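Local atomic coordinates of protein CT_858 (Chlamydia trachomatis, PDB entry 3DOR), a protein that is a secreted chlamydial protease, probably a serine-type endopeptidase that cuts other proteins within their chains. Residues I66-N70 with S134-G138; F261-I265 with K546-L552; Q410-L415 with F440-H446; T331-I336 with Y453-C458. All coordinates share one frame; numbering follows the deposited sequence.

Contact 1 of 4, residues I66-N70 with S134-G138; sequences IGGLN and SNHKG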
# COMPACT_ATOMS: atom_id res chain seq x y z
N ILE B 66 21.83 -0.02 -5.60
CA ILE B 66 20.72 -0.52 -6.40
C ILE B 66 20.94 -0.13 -7.86
O ILE B 66 20.58 -0.87 -8.77
CB ILE B 66 19.36 0.04 -5.90
CG1 ILE B 66 19.13 -0.38 -4.45
CG2 ILE B 66 18.21 -0.47 -6.78
CD1 ILE B 66 19.10 -1.87 -4.24
N GLY B 67 21.53 1.04 -8.07
CA GLY B 67 21.80 1.49 -9.43
C GLY B 67 22.76 0.53 -10.12
O GLY B 67 22.80 0.46 -11.35
N GLY B 68 23.53 -0.21 -9.33
CA GLY B 68 24.48 -1.16 -9.89
C GLY B 68 23.83 -2.35 -10.56
O GLY B 68 24.50 -3.11 -11.28
N LEU B 69 22.53 -2.53 -10.34
CA LEU B 69 21.82 -3.64 -10.96
C LEU B 69 21.54 -3.36 -12.43
O LEU B 69 21.14 -4.26 -13.17
CB LEU B 69 20.50 -3.89 -10.23
CG LEU B 69 20.57 -4.42 -8.79
CD1 LEU B 69 19.18 -4.38 -8.16
CD2 LEU B 69 21.12 -5.85 -8.80
N ASN B 70 21.76 -2.12 -12.85
CA ASN B 70 21.51 -1.73 -14.24
C ASN B 70 20.10 -2.23 -14.63
O ASN B 70 19.93 -2.92 -15.63
CB ASN B 70 22.59 -2.34 -15.15
CG ASN B 70 22.69 -1.65 -16.51
OD1 ASN B 70 23.74 -1.68 -17.16
ND2 ASN B 70 21.60 -1.04 -16.94
N SER B 134 26.90 2.13 -11.82
CA SER B 134 28.12 1.35 -11.57
C SER B 134 28.49 0.36 -12.66
O SER B 134 29.66 0.18 -12.96
CB SER B 134 27.98 0.58 -10.25
OG SER B 134 27.67 1.45 -9.19
N ASN B 135 27.49 -0.29 -13.24
CA ASN B 135 27.73 -1.27 -14.28
C ASN B 135 27.21 -0.81 -15.64
O ASN B 135 26.65 -1.59 -16.40
CB ASN B 135 27.11 -2.60 -13.88
CG ASN B 135 27.78 -3.19 -12.64
OD1 ASN B 135 27.14 -3.39 -11.59
ND2 ASN B 135 29.07 -3.47 -12.75
N HIS B 136 27.43 0.47 -15.92
CA HIS B 136 27.03 1.09 -17.17
C HIS B 136 27.58 0.28 -18.34
O HIS B 136 28.74 -0.12 -18.34
CB HIS B 136 27.57 2.52 -17.22
CG HIS B 136 27.20 3.26 -18.47
ND1 HIS B 136 28.11 3.54 -19.46
CD2 HIS B 136 26.02 3.77 -18.88
CE1 HIS B 136 27.51 4.20 -20.43
NE2 HIS B 136 26.24 4.35 -20.10
N LYS B 137 26.74 0.02 -19.34
CA LYS B 137 27.16 -0.76 -20.49
C LYS B 137 27.17 0.00 -21.81
O LYS B 137 27.25 -0.60 -22.88
CB LYS B 137 26.29 -2.01 -20.61
CG LYS B 137 26.29 -2.84 -19.33
CD LYS B 137 26.50 -4.31 -19.63
CE LYS B 137 27.86 -4.55 -20.25
NZ LYS B 137 28.00 -5.97 -20.70
N GLY B 138 27.10 1.32 -21.74
CA GLY B 138 27.13 2.12 -22.94
C GLY B 138 25.97 2.00 -23.92
O GLY B 138 26.12 2.37 -25.08
O HOH W 1 24.74 0.34 -13.68
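G68 meets S134 where the end of helix 55-67 comes up against a loop within the PDZ region, the one joining helices 124-130 and 140-150. The chain leaves its helix through a type I beta turn from G67 to N70, closed by the bond from N70 N to G67 O at 3.2 Å. N70, the last residue of the turn, has positive phi, a left-handed conformation that asparagine tolerates better than most residues, which suits it to the end of a helix.

The apolar part is small. G68 has no side chain, and its bare CA lets the CB of S134 approach to 3.9 Å, bringing the two backbones within 4.7 Å of each other at their CA atoms.

Two asparagine side chains lie close to backbone carbonyls of the facing segment. N135 CB is 3.7 Å from G68 O, and N70 CG is 4.0 Å from N135 O.

Charge enters through K137. Its aliphatic start crosses N70 at about a right angle, then the chain bends at chi2 and chi3 (64°), leading the amine away to helix 25-32. There it donates to Y31 O and makes a cation-pi contact with the ring of the same tyrosine, while H136 points away from 66-70 and stacks on Y132. The loop thus meets both the exit of helix 55-67 and helix 25-32.

Water makes the clear polar bridge between the two backbones: one molecule donates to G67 O at 3.0 Å and accepts from N135 N at 2.9 Å.

Contact 2 of 4, residues F261-I265 with K546-L552; sequences FLPVI and KGYSEYL
The first torsions of F261 and Y548 bring their rings together at a slant. In F261, CG lies between the backbone N and the carbonyl carbon (chi1 56°), while in Y548 it stands opposite the carbonyl carbon (chi1 -55°), so that each ring swings toward the other chain. They meet obliquely, planes at 40° and centroids 5.2 Å apart, with F261 CD1 over a face of the tyrosine, 3.6 Å from CZ. The phenol suits the spot because its ring packs while its hydroxyl is taken up by Y253 and Q91.

L262 packs against two tyrosines. Its single methyl CD2 touches both, sitting over a face of Y548 toward the rim and reaching Y551 CE2 at 4.0 Å, while CD1 lies against Y551 alone. P263, rigid and compact, lays its ring beside the backbone of G547 and presses CG to within 3.6 Å of L552 CD1. The second methyl of L552 turns to I265, CD2 to CG2 4.0 Å, and the leucine is thus shared between two residues of the loop.

Polar contact across the pair runs through water. One molecule donates to F261 O at 2.9 Å and to K546 O at 2.8 Å, tying two backbone carbonyls that could not bond to each other.

Y548 is the N-cap of helix 549-564, and its carbonyl accepts the bond from L552 N. The arrangement is a helix start packed by an extended loop: the apolar side of its first turn meets the segment that leads into strand 268-271, at one edge of the mixed sheet.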
# COMPACT_ATOMS: atom_id res chain seq x y z
N PHE B 261 6.54 14.32 -29.61
CA PHE B 261 7.25 15.41 -30.27
C PHE B 261 7.27 15.38 -31.78
O PHE B 261 7.91 16.21 -32.41
CB PHE B 261 8.69 15.43 -29.74
CG PHE B 261 9.40 14.12 -29.90
CD1 PHE B 261 9.97 13.77 -31.12
CD2 PHE B 261 9.49 13.22 -28.85
CE1 PHE B 261 10.62 12.54 -31.29
CE2 PHE B 261 10.14 12.00 -29.00
CZ PHE B 261 10.71 11.66 -30.22
N LEU B 262 6.57 14.42 -32.38
CA LEU B 262 6.54 14.32 -33.83
C LEU B 262 5.47 15.20 -34.48
O LEU B 262 4.31 15.23 -34.04
CB LEU B 262 6.31 12.87 -34.23
CG LEU B 262 7.34 11.87 -33.69
CD1 LEU B 262 6.91 10.46 -34.03
CD2 LEU B 262 8.72 12.18 -34.29
N PRO B 263 5.85 15.95 -35.52
CA PRO B 263 4.89 16.82 -36.21
C PRO B 263 3.96 15.96 -37.08
O PRO B 263 4.26 14.79 -37.34
CB PRO B 263 5.78 17.76 -37.03
CG PRO B 263 7.06 17.00 -37.20
CD PRO B 263 7.24 16.30 -35.89
N VAL B 264 2.84 16.51 -37.53
CA VAL B 264 1.91 15.74 -38.35
C VAL B 264 2.61 15.23 -39.60
O VAL B 264 3.46 15.91 -40.16
CB VAL B 264 0.65 16.57 -38.75
CG1 VAL B 264 -0.05 17.06 -37.51
CG2 VAL B 264 1.04 17.74 -39.62
N ILE B 265 2.24 14.02 -40.02
CA ILE B 265 2.86 13.39 -41.18
C ILE B 265 2.36 13.92 -42.53
O ILE B 265 2.98 13.68 -43.57
CB ILE B 265 2.66 11.86 -41.12
CG1 ILE B 265 1.16 11.52 -41.20
CG2 ILE B 265 3.27 11.32 -39.83
CD1 ILE B 265 0.84 10.04 -41.13
N LYS B 546 13.70 20.67 -34.79
CA LYS B 546 12.52 19.91 -34.41
C LYS B 546 11.54 19.55 -35.52
O LYS B 546 10.35 19.38 -35.26
CB LYS B 546 11.77 20.67 -33.32
CG LYS B 546 12.56 20.77 -32.04
CD LYS B 546 12.24 22.03 -31.27
CE LYS B 546 10.91 21.95 -30.57
NZ LYS B 546 10.79 23.08 -29.60
N GLY B 547 12.04 19.41 -36.75
CA GLY B 547 11.17 19.07 -37.86
C GLY B 547 11.06 17.58 -38.13
O GLY B 547 10.03 17.12 -38.62
N TYR B 548 12.12 16.83 -37.82
CA TYR B 548 12.14 15.38 -38.04
C TYR B 548 11.66 15.02 -39.44
O TYR B 548 11.01 13.98 -39.64
CB TYR B 548 11.27 14.66 -37.01
CG TYR B 548 11.62 14.98 -35.58
CD1 TYR B 548 11.07 16.09 -34.94
CD2 TYR B 548 12.56 14.21 -34.88
CE1 TYR B 548 11.44 16.44 -33.66
CE2 TYR B 548 12.95 14.56 -33.58
CZ TYR B 548 12.39 15.68 -32.98
OH TYR B 548 12.80 16.06 -31.73
N SER B 549 11.97 15.87 -40.42
CA SER B 549 11.50 15.62 -41.77
C SER B 549 12.19 14.41 -42.39
O SER B 549 11.57 13.69 -43.16
CB SER B 549 11.68 16.87 -42.65
OG SER B 549 13.04 17.22 -42.82
N GLU B 550 13.45 14.17 -42.05
CA GLU B 550 14.14 13.01 -42.60
C GLU B 550 13.54 11.74 -42.01
O GLU B 550 13.23 10.79 -42.73
CB GLU B 550 15.64 13.08 -42.30
CG GLU B 550 16.32 14.32 -42.87
CD GLU B 550 17.83 14.21 -42.89
OE1 GLU B 550 18.40 13.41 -42.12
OE2 GLU B 550 18.46 14.95 -43.69
N TYR B 551 13.37 11.73 -40.69
CA TYR B 551 12.78 10.59 -40.01
C TYR B 551 11.38 10.33 -40.58
O TYR B 551 11.07 9.23 -41.04
CB TYR B 551 12.67 10.90 -38.51
CG TYR B 551 11.96 9.84 -37.69
CD1 TYR B 551 12.64 8.71 -37.24
CD2 TYR B 551 10.62 10.00 -37.32
CE1 TYR B 551 12.00 7.75 -36.44
CE2 TYR B 551 9.97 9.06 -36.52
CZ TYR B 551 10.67 7.94 -36.08
OH TYR B 551 10.05 7.03 -35.25
N LEU B 552 10.54 11.36 -40.58
CA LEU B 552 9.18 11.22 -41.09
C LEU B 552 9.08 10.82 -42.55
O LEU B 552 8.24 9.99 -42.90
CB LEU B 552 8.38 12.51 -40.84
CG LEU B 552 7.98 12.70 -39.38
CD1 LEU B 552 7.19 14.00 -39.21
CD2 LEU B 552 7.15 11.51 -38.93
O HOH W 2 8.24 18.95 -33.44

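Contact 3 of 4, residues Q410-L415 with F440-H446; sequences QVAEYL and FGFEKIH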
# COMPACT_ATOMS: atom_id res chain seq x y z
N GLN B 410 -12.41 -18.40 -21.56
CA GLN B 410 -11.01 -18.61 -21.92
C GLN B 410 -10.12 -17.86 -20.93
O GLN B 410 -9.09 -18.37 -20.49
CB GLN B 410 -10.74 -18.10 -23.34
CG GLN B 410 -9.27 -18.15 -23.77
CD GLN B 410 -8.64 -19.53 -23.56
OE1 GLN B 410 -8.37 -19.95 -22.43
NE2 GLN B 410 -8.40 -20.24 -24.66
N VAL B 411 -10.54 -16.66 -20.58
CA VAL B 411 -9.81 -15.84 -19.64
C VAL B 411 -9.84 -16.50 -18.26
O VAL B 411 -8.81 -16.60 -17.60
CB VAL B 411 -10.40 -14.41 -19.58
CG1 VAL B 411 -9.84 -13.64 -18.41
CG2 VAL B 411 -10.09 -13.68 -20.89
N ALA B 412 -11.02 -16.96 -17.85
CA ALA B 412 -11.16 -17.62 -16.56
C ALA B 412 -10.26 -18.85 -16.53
O ALA B 412 -9.57 -19.10 -15.55
CB ALA B 412 -12.62 -18.02 -16.31
N GLU B 413 -10.26 -19.62 -17.61
CA GLU B 413 -9.43 -20.81 -17.69
C GLU B 413 -7.94 -20.47 -17.65
O GLU B 413 -7.15 -21.22 -17.08
CB GLU B 413 -9.74 -21.60 -18.97
CG GLU B 413 -11.12 -22.25 -18.94
CD GLU B 413 -11.33 -23.12 -17.71
OE1 GLU B 413 -10.43 -23.93 -17.41
OE2 GLU B 413 -12.38 -23.00 -17.04
N TYR B 414 -7.56 -19.34 -18.23
CA TYR B 414 -6.16 -18.92 -18.21
C TYR B 414 -5.76 -18.62 -16.77
O TYR B 414 -4.70 -19.03 -16.31
CB TYR B 414 -5.94 -17.65 -19.05
CG TYR B 414 -5.73 -17.88 -20.53
CD1 TYR B 414 -6.08 -16.90 -21.45
CD2 TYR B 414 -5.15 -19.06 -21.01
CE1 TYR B 414 -5.86 -17.06 -22.81
CE2 TYR B 414 -4.92 -19.24 -22.38
CZ TYR B 414 -5.28 -18.23 -23.27
OH TYR B 414 -5.06 -18.36 -24.63
N LEU B 415 -6.62 -17.88 -16.07
CA LEU B 415 -6.36 -17.51 -14.68
C LEU B 415 -6.23 -18.73 -13.77
O LEU B 415 -5.38 -18.77 -12.88
CB LEU B 415 -7.45 -16.56 -14.18
CG LEU B 415 -7.46 -15.18 -14.85
CD1 LEU B 415 -8.73 -14.43 -14.49
CD2 LEU B 415 -6.24 -14.40 -14.42
N PHE B 440 -0.94 -13.69 -15.61
CA PHE B 440 -2.38 -13.94 -15.55
C PHE B 440 -2.74 -15.21 -16.30
O PHE B 440 -3.92 -15.49 -16.51
CB PHE B 440 -3.16 -12.76 -16.14
CG PHE B 440 -2.95 -11.46 -15.41
CD1 PHE B 440 -2.09 -10.49 -15.92
CD2 PHE B 440 -3.60 -11.21 -14.21
CE1 PHE B 440 -1.88 -9.30 -15.25
CE2 PHE B 440 -3.39 -10.01 -13.52
CZ PHE B 440 -2.53 -9.05 -14.04
N GLY B 441 -1.73 -15.97 -16.70
CA GLY B 441 -1.98 -17.20 -17.43
C GLY B 441 -2.32 -17.02 -18.90
O GLY B 441 -2.50 -18.01 -19.60
N PHE B 442 -2.42 -15.78 -19.38
CA PHE B 442 -2.74 -15.52 -20.79
C PHE B 442 -1.63 -15.98 -21.74
O PHE B 442 -0.58 -15.33 -21.86
CB PHE B 442 -2.99 -14.02 -21.02
CG PHE B 442 -4.21 -13.47 -20.31
CD1 PHE B 442 -4.78 -14.16 -19.25
CD2 PHE B 442 -4.74 -12.24 -20.68
CE1 PHE B 442 -5.87 -13.62 -18.55
CE2 PHE B 442 -5.83 -11.69 -20.00
CZ PHE B 442 -6.39 -12.39 -18.93
N GLU B 443 -1.87 -17.09 -22.41
CA GLU B 443 -0.91 -17.63 -23.36
C GLU B 443 -0.86 -16.76 -24.59
O GLU B 443 0.18 -16.62 -25.24
CB GLU B 443 -1.31 -19.04 -23.76
CG GLU B 443 -1.35 -19.98 -22.58
CD GLU B 443 -0.49 -21.20 -22.82
OE1 GLU B 443 -0.85 -22.00 -23.70
OE2 GLU B 443 0.54 -21.35 -22.12
N LYS B 444 -2.00 -16.17 -24.92
CA LYS B 444 -2.05 -15.33 -26.09
C LYS B 444 -3.14 -14.30 -25.99
O LYS B 444 -4.07 -14.43 -25.19
CB LYS B 444 -2.26 -16.18 -27.35
CG LYS B 444 -3.50 -17.06 -27.30
CD LYS B 444 -3.59 -17.99 -28.51
CE LYS B 444 -2.46 -19.00 -28.53
NZ LYS B 444 -2.64 -20.04 -29.58
N ILE B 445 -2.99 -13.25 -26.78
CA ILE B 445 -3.98 -12.20 -26.84
C ILE B 445 -5.01 -12.66 -27.85
O ILE B 445 -4.67 -13.10 -28.95
CB ILE B 445 -3.36 -10.87 -27.29
CG1 ILE B 445 -2.85 -10.12 -26.06
CG2 ILE B 445 -4.38 -10.05 -28.06
CD1 ILE B 445 -1.59 -9.40 -26.27
N HIS B 446 -6.27 -12.58 -27.46
CA HIS B 446 -7.36 -12.96 -28.34
C HIS B 446 -7.97 -11.67 -28.84
O HIS B 446 -8.10 -10.71 -28.09
CB HIS B 446 -8.36 -13.80 -27.56
CG HIS B 446 -7.77 -15.08 -27.06
ND1 HIS B 446 -7.66 -16.20 -27.85
CD2 HIS B 446 -7.16 -15.38 -25.89
CE1 HIS B 446 -7.01 -17.14 -27.19
NE2 HIS B 446 -6.69 -16.67 -26.00
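Y414 projects from helix 409-428 across the turn that leads into strand 444-445 and joins F442 and H446 in an aromatic cluster. Its CG lies opposite the carbonyl carbon (chi1 -84°), carrying the ring along the loop backbone. One face receives the loop: F442 CA sits 3.9 Å from the ring centroid, 21° off the normal, a CH-pi contact, with E443 N over the same face. Q410, one helical turn back, sets OE1 over the centre of the opposite face, so the ring lies between helix and loop.

F442 turns its ring obliquely to the tyrosine and packs against the helix, CD1 3.7 Å from Y414 CB and CZ 3.7 Å from V411 CG1. L415 lies alongside F440, pointing the same way, with CD2 3.9 Å from its CB. Glycine suits position 441, where phi is positive and a side chain would run into Y414 O, which G441 CA meets at 3.5 Å in a CA-H...O contact.

H446 comes from the opposite direction, and the rings meet rim to rim, planes at 27°. Its backbone N is hydrogen-bonded to Y405 OH, and its imidazole reaches the phenol: Y414 OH and H446 NE2 are hydrogen-bonded at 2.7 Å.

Contact 4 of 4, residues T331-I336 with Y453-C458; sequences TEALII and YSKPIC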
# COMPACT_ATOMS: atom_id res chain seq x y z
N THR B 331 -9.10 4.27 -43.36
CA THR B 331 -7.66 4.27 -43.45
C THR B 331 -7.13 3.01 -44.18
O THR B 331 -7.83 2.01 -44.28
CB THR B 331 -7.15 4.39 -41.99
OG1 THR B 331 -6.31 5.54 -41.85
CG2 THR B 331 -6.48 3.15 -41.55
N GLU B 332 -5.90 3.08 -44.70
CA GLU B 332 -5.28 1.94 -45.39
C GLU B 332 -4.15 1.32 -44.54
O GLU B 332 -3.75 0.19 -44.77
CB GLU B 332 -4.69 2.37 -46.74
CG GLU B 332 -5.72 2.77 -47.80
CD GLU B 332 -5.06 3.41 -49.02
OE1 GLU B 332 -4.29 2.71 -49.73
OE2 GLU B 332 -5.31 4.60 -49.28
N ALA B 333 -3.62 2.09 -43.61
CA ALA B 333 -2.54 1.62 -42.74
C ALA B 333 -2.57 2.51 -41.51
O ALA B 333 -3.23 3.54 -41.51
CB ALA B 333 -1.19 1.72 -43.44
N LEU B 334 -1.85 2.11 -40.47
CA LEU B 334 -1.85 2.86 -39.22
C LEU B 334 -0.44 3.00 -38.64
O LEU B 334 0.29 2.01 -38.51
CB LEU B 334 -2.72 2.12 -38.20
CG LEU B 334 -3.37 2.78 -36.97
CD1 LEU B 334 -3.23 1.81 -35.81
CD2 LEU B 334 -2.77 4.12 -36.62
N ILE B 335 -0.08 4.22 -38.28
CA ILE B 335 1.20 4.47 -37.65
C ILE B 335 0.92 4.68 -36.16
O ILE B 335 0.08 5.51 -35.79
CB ILE B 335 1.89 5.73 -38.20
CG1 ILE B 335 2.27 5.52 -39.68
CG2 ILE B 335 3.15 6.03 -37.38
CD1 ILE B 335 2.79 6.77 -40.34
N ILE B 336 1.61 3.93 -35.32
CA ILE B 336 1.45 4.06 -33.87
C ILE B 336 2.75 4.59 -33.28
O ILE B 336 3.79 3.92 -33.34
CB ILE B 336 1.11 2.69 -33.22
CG1 ILE B 336 -0.27 2.22 -33.68
CG2 ILE B 336 1.16 2.80 -31.69
CD1 ILE B 336 -0.68 0.88 -33.11
N TYR B 453 -8.38 -3.89 -35.62
CA TYR B 453 -7.74 -3.27 -36.78
C TYR B 453 -6.96 -4.40 -37.46
O TYR B 453 -6.14 -5.07 -36.83
CB TYR B 453 -6.79 -2.16 -36.35
CG TYR B 453 -6.32 -1.31 -37.50
CD1 TYR B 453 -7.19 -0.45 -38.16
CD2 TYR B 453 -5.00 -1.37 -37.95
CE1 TYR B 453 -6.77 0.34 -39.23
CE2 TYR B 453 -4.56 -0.59 -39.01
CZ TYR B 453 -5.45 0.26 -39.64
OH TYR B 453 -5.03 1.04 -40.69
N SER B 454 -7.21 -4.62 -38.75
CA SER B 454 -6.54 -5.70 -39.47
C SER B 454 -5.69 -5.25 -40.63
O SER B 454 -5.25 -6.08 -41.42
CB SER B 454 -7.58 -6.72 -39.97
OG SER B 454 -8.53 -6.11 -40.82
N LYS B 455 -5.47 -3.95 -40.77
CA LYS B 455 -4.65 -3.46 -41.86
C LYS B 455 -3.20 -3.30 -41.39
O LYS B 455 -2.91 -3.49 -40.23
CB LYS B 455 -5.22 -2.13 -42.36
CG LYS B 455 -6.63 -2.33 -42.88
CD LYS B 455 -7.29 -1.08 -43.34
CE LYS B 455 -8.78 -1.36 -43.58
NZ LYS B 455 -9.43 -0.28 -44.35
N PRO B 456 -2.28 -2.98 -42.31
CA PRO B 456 -0.89 -2.83 -41.87
C PRO B 456 -0.64 -1.79 -40.79
O PRO B 456 -1.31 -0.76 -40.72
CB PRO B 456 -0.11 -2.58 -43.17
CG PRO B 456 -1.17 -2.21 -44.18
CD PRO B 456 -2.37 -3.00 -43.78
N ILE B 457 0.31 -2.09 -39.92
CA ILE B 457 0.66 -1.23 -38.81
C ILE B 457 2.16 -1.01 -38.73
O ILE B 457 2.96 -1.95 -38.89
CB ILE B 457 0.22 -1.86 -37.45
CG1 ILE B 457 -1.30 -2.08 -37.44
CG2 ILE B 457 0.63 -0.95 -36.30
CD1 ILE B 457 -1.80 -2.80 -36.19
N CYS B 458 2.53 0.24 -38.47
CA CYS B 458 3.93 0.59 -38.29
C CYS B 458 4.05 1.21 -36.91
O CYS B 458 3.42 2.24 -36.63
CB CYS B 458 4.38 1.60 -39.35
SG CYS B 458 6.07 2.17 -39.09
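L334 and I457 pair in parallel, as do I335 and C458, in the buried core. The ladder runs through L334 N to P456 O (2.9 Å), C458 N to L334 O (2.9 Å) and I336 N to C458 O (2.8 Å); the last two are nearly straight, whereas the first, at 146°, is more bent. Beta-branched isoleucines suit these extended positions, and I336 CD1 reaches I457 CG2 at 3.9 Å. Y453 turns its CG away from the backbone N (chi1 -168°), laying a ring face against the leucine: L334 CB lies 3.4 Å from Y453 CE2, and its CG stands over the face.

Toward E332, K455 and P456 the contact is only partly buried. K455, extended beyond CG, runs past E332 O and donates from NZ to T331 O at 2.8 Å, along the carbonyl axis, and to S328 O. E332 points away, its carboxylate bonded to H291 ND1 and K292 N, while P456 CG packs on A333 CB.

This parallel pair belongs to the S41 peptidase region (ClpP/crotonase clan), with strand 333-337 between 290-297 and 457-461 in the mixed sheet. Helix 316-330 packs on the L334 side, and helix 549-564 on that of A333 and I335.

In the fold
From the N terminus, contact 1 closes first, joining the end of helix 55-67 to the PDZ-region loop at 134-138, and is complete before the others begin. Contact 2 then opens at 261-265 and closes only at 546-552, enclosing the whole S41 family region. Within that span contact 4 pairs 331-336 with 453-458 in the mixed sheet, and within contact 4 in turn lies contact 3, which joins helix 409-428 to the turn entering strand 444-445. None of the loops cross. Contacts 2 and 4 touch, I265 CD1 packing on I335 CD1 at 3.9 Å, whereas contact 1 lies about 38 Å from contact 4, centre to centre, across the chain's middle.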